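Local structure of pseudopilin EpsI (Vibrio vulnificus, 2RET) at residues A[15-20]-A[68-73]. The protein probably acts as a minor pseudopilin of the type II secretion system, contributing to the periplasm-spanning pseudopilus needed to export proteases and toxins. The protein carries 2 engineered substitutions. Numbering follows the deposited sequence.
Sequences MFAAMV and VSVAAT. Engineered in segment 68-73: T73 (natural residue Glu).
The carbonyl oxygen of A17 lies 3.8 Å from CG2 of V70, and CB of the same valine is equally close; these are van der Waals approaches, since no hydrogen bond links helix segment 15-20 to segment 68-73. The helix instead bonds within itself, as in M19 N to M15 O (3.0 Å). This is the helix-on-sheet packing of the pilin fold, seen here in the soluble, periplasmic part of the pseudopilin: helix 8-30 lies against an antiparallel sheet in which strand 63-71 is an inner strand.

Three buried residues make the contact. A17 and V20, one helical turn apart, both project toward the strand, and V70 projects back between them. One methyl of V70, CG1, stands anti to the backbone N (chi1 -178°) and comes within 3.9 Å of the A17 CB. V20 also has its CG1 anti to N (chi1 170°), which directs this methyl at the fork of V70: CG2 is 3.7 Å away and CG1 3.8 Å. The two valine side chains meet at a slant. On the strand, S69 and A71 turn their side chains from the helix, in the usual beta alternation, while the V70 backbone bonds to I79 and I80. W49 touches both A17 and V20, and I80 packs on A17 and V70, extending the apolar layer onto the neighbouring strands.

Another face of the helix, bearing M15, F16 and M19, serves the complex with EpsJ, where Y158 of the EpsJ chain meets the F16 ring edge-to-face. Within the helix, the selenium of selenomethionine M19 lies in the plane of the F16 ring at its edge, 4.0 Å from CD1.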
loop_
_atom_site.group_PDB
_atom_site.type_symbol
_atom_site.label_atom_id
_atom_site.label_comp_id
_atom_site.label_asym_id
_atom_site.label_seq_id
_atom_site.Cartn_x
_atom_site.Cartn_y
_atom_site.Cartn_z
HETATM N N MSE A 15 2.616 -6.370 -33.729
HETATM C CA MSE A 15 2.911 -7.143 -32.563
HETATM C C MSE A 15 4.405 -7.101 -32.221
HETATM O O MSE A 15 4.777 -6.924 -31.073
HETATM C CB MSE A 15 2.476 -8.586 -32.826
HETATM C CG MSE A 15 2.738 -9.528 -31.683
HETATM SE SE MSE A 15 1.996 -11.296 -32.026
HETATM C CE MSE A 15 0.642 -10.916 -33.425
ATOM N N PHE A 16 5.237 -7.260 -33.221
ATOM C CA PHE A 16 6.660 -7.233 -33.015
ATOM C C PHE A 16 7.208 -5.845 -32.687
ATOM O O PHE A 16 8.052 -5.755 -31.800
ATOM C CB PHE A 16 7.392 -7.840 -34.199
ATOM C CG PHE A 16 7.034 -9.286 -34.458
ATOM C CD1 PHE A 16 6.820 -10.179 -33.411
ATOM C CD2 PHE A 16 6.939 -9.765 -35.764
ATOM C CE1 PHE A 16 6.488 -11.491 -33.660
ATOM C CE2 PHE A 16 6.626 -11.089 -36.013
ATOM C CZ PHE A 16 6.400 -11.951 -34.976
ATOM N N ALA A 17 6.758 -4.791 -33.391
ATOM C CA ALA A 17 7.116 -3.423 -32.995
ATOM C C ALA A 17 6.632 -3.067 -31.562
ATOM O O ALA A 17 7.356 -2.398 -30.860
ATOM C CB ALA A 17 6.677 -2.335 -34.049
ATOM N N ALA A 18 5.445 -3.522 -31.146
ATOM C CA ALA A 18 4.986 -3.389 -29.763
ATOM C C ALA A 18 5.897 -4.115 -28.746
ATOM O O ALA A 18 6.165 -3.601 -27.663
ATOM C CB ALA A 18 3.518 -3.884 -29.633
HETATM N N MSE A 19 6.365 -5.319 -29.089
HETATM C CA MSE A 19 7.327 -6.018 -28.276
HETATM C C MSE A 19 8.590 -5.189 -28.012
HETATM O O MSE A 19 9.017 -5.094 -26.890
HETATM C CB MSE A 19 7.702 -7.350 -28.904
HETATM C CG MSE A 19 6.626 -8.415 -28.777
HETATM SE SE MSE A 19 7.224 -10.151 -29.438
HETATM C CE MSE A 19 8.350 -10.761 -27.934
ATOM N N VAL A 20 9.180 -4.628 -29.054
ATOM C CA VAL A 20 10.314 -3.747 -28.942
ATOM C C VAL A 20 10.014 -2.493 -28.073
ATOM O O VAL A 20 10.854 -2.070 -27.276
ATOM C CB VAL A 20 10.812 -3.340 -30.371
ATOM C CG1 VAL A 20 11.884 -2.198 -30.318
ATOM C CG2 VAL A 20 11.336 -4.582 -31.117
ATOM N N VAL A 68 8.024 6.201 -26.211
ATOM C CA VAL A 68 8.828 5.202 -26.887
ATOM C C VAL A 68 8.108 4.941 -28.226
ATOM O O VAL A 68 6.925 4.568 -28.251
ATOM C CB VAL A 68 8.922 3.887 -26.096
ATOM C CG1 VAL A 68 9.804 2.846 -26.859
ATOM C CG2 VAL A 68 9.482 4.129 -24.662
ATOM N N SER A 69 8.814 5.187 -29.326
ATOM C CA SER A 69 8.291 4.941 -30.665
ATOM C C SER A 69 9.224 3.973 -31.383
ATOM O O SER A 69 10.422 3.997 -31.154
ATOM C CB SER A 69 8.133 6.253 -31.432
ATOM O OG SER A 69 9.343 6.953 -31.484
ATOM N N VAL A 70 8.651 3.100 -32.209
ATOM C CA VAL A 70 9.365 2.050 -32.953
ATOM C C VAL A 70 8.909 2.107 -34.424
ATOM O O VAL A 70 7.723 2.199 -34.746
ATOM C CB VAL A 70 9.194 0.638 -32.314
ATOM C CG1 VAL A 70 9.992 -0.452 -33.085
ATOM C CG2 VAL A 70 9.618 0.644 -30.817
ATOM N N ALA A 71 9.907 2.104 -35.295
ATOM C CA ALA A 71 9.756 2.297 -36.732
ATOM C C ALA A 71 10.619 1.262 -37.480
ATOM O O ALA A 71 11.570 0.672 -36.915
ATOM C CB ALA A 71 10.141 3.739 -37.114
ATOM N N ALA A 72 10.278 1.061 -38.759
ATOM C CA ALA A 72 10.963 0.125 -39.641
ATOM C C ALA A 72 12.278 0.667 -40.278
ATOM O O ALA A 72 13.124 -0.096 -40.778
ATOM C CB ALA A 72 9.967 -0.327 -40.691
ATOM N N THR A 73 12.467 1.984 -40.231
ATOM C CA THR A 73 13.731 2.621 -40.631
ATOM C C THR A 73 14.029 3.834 -39.762
ATOM O O THR A 73 13.197 4.236 -38.972
ATOM C CB THR A 73 13.733 3.146 -42.098
ATOM O OG1 THR A 73 13.016 4.382 -42.142
ATOM C CG2 THR A 73 13.136 2.129 -43.087
#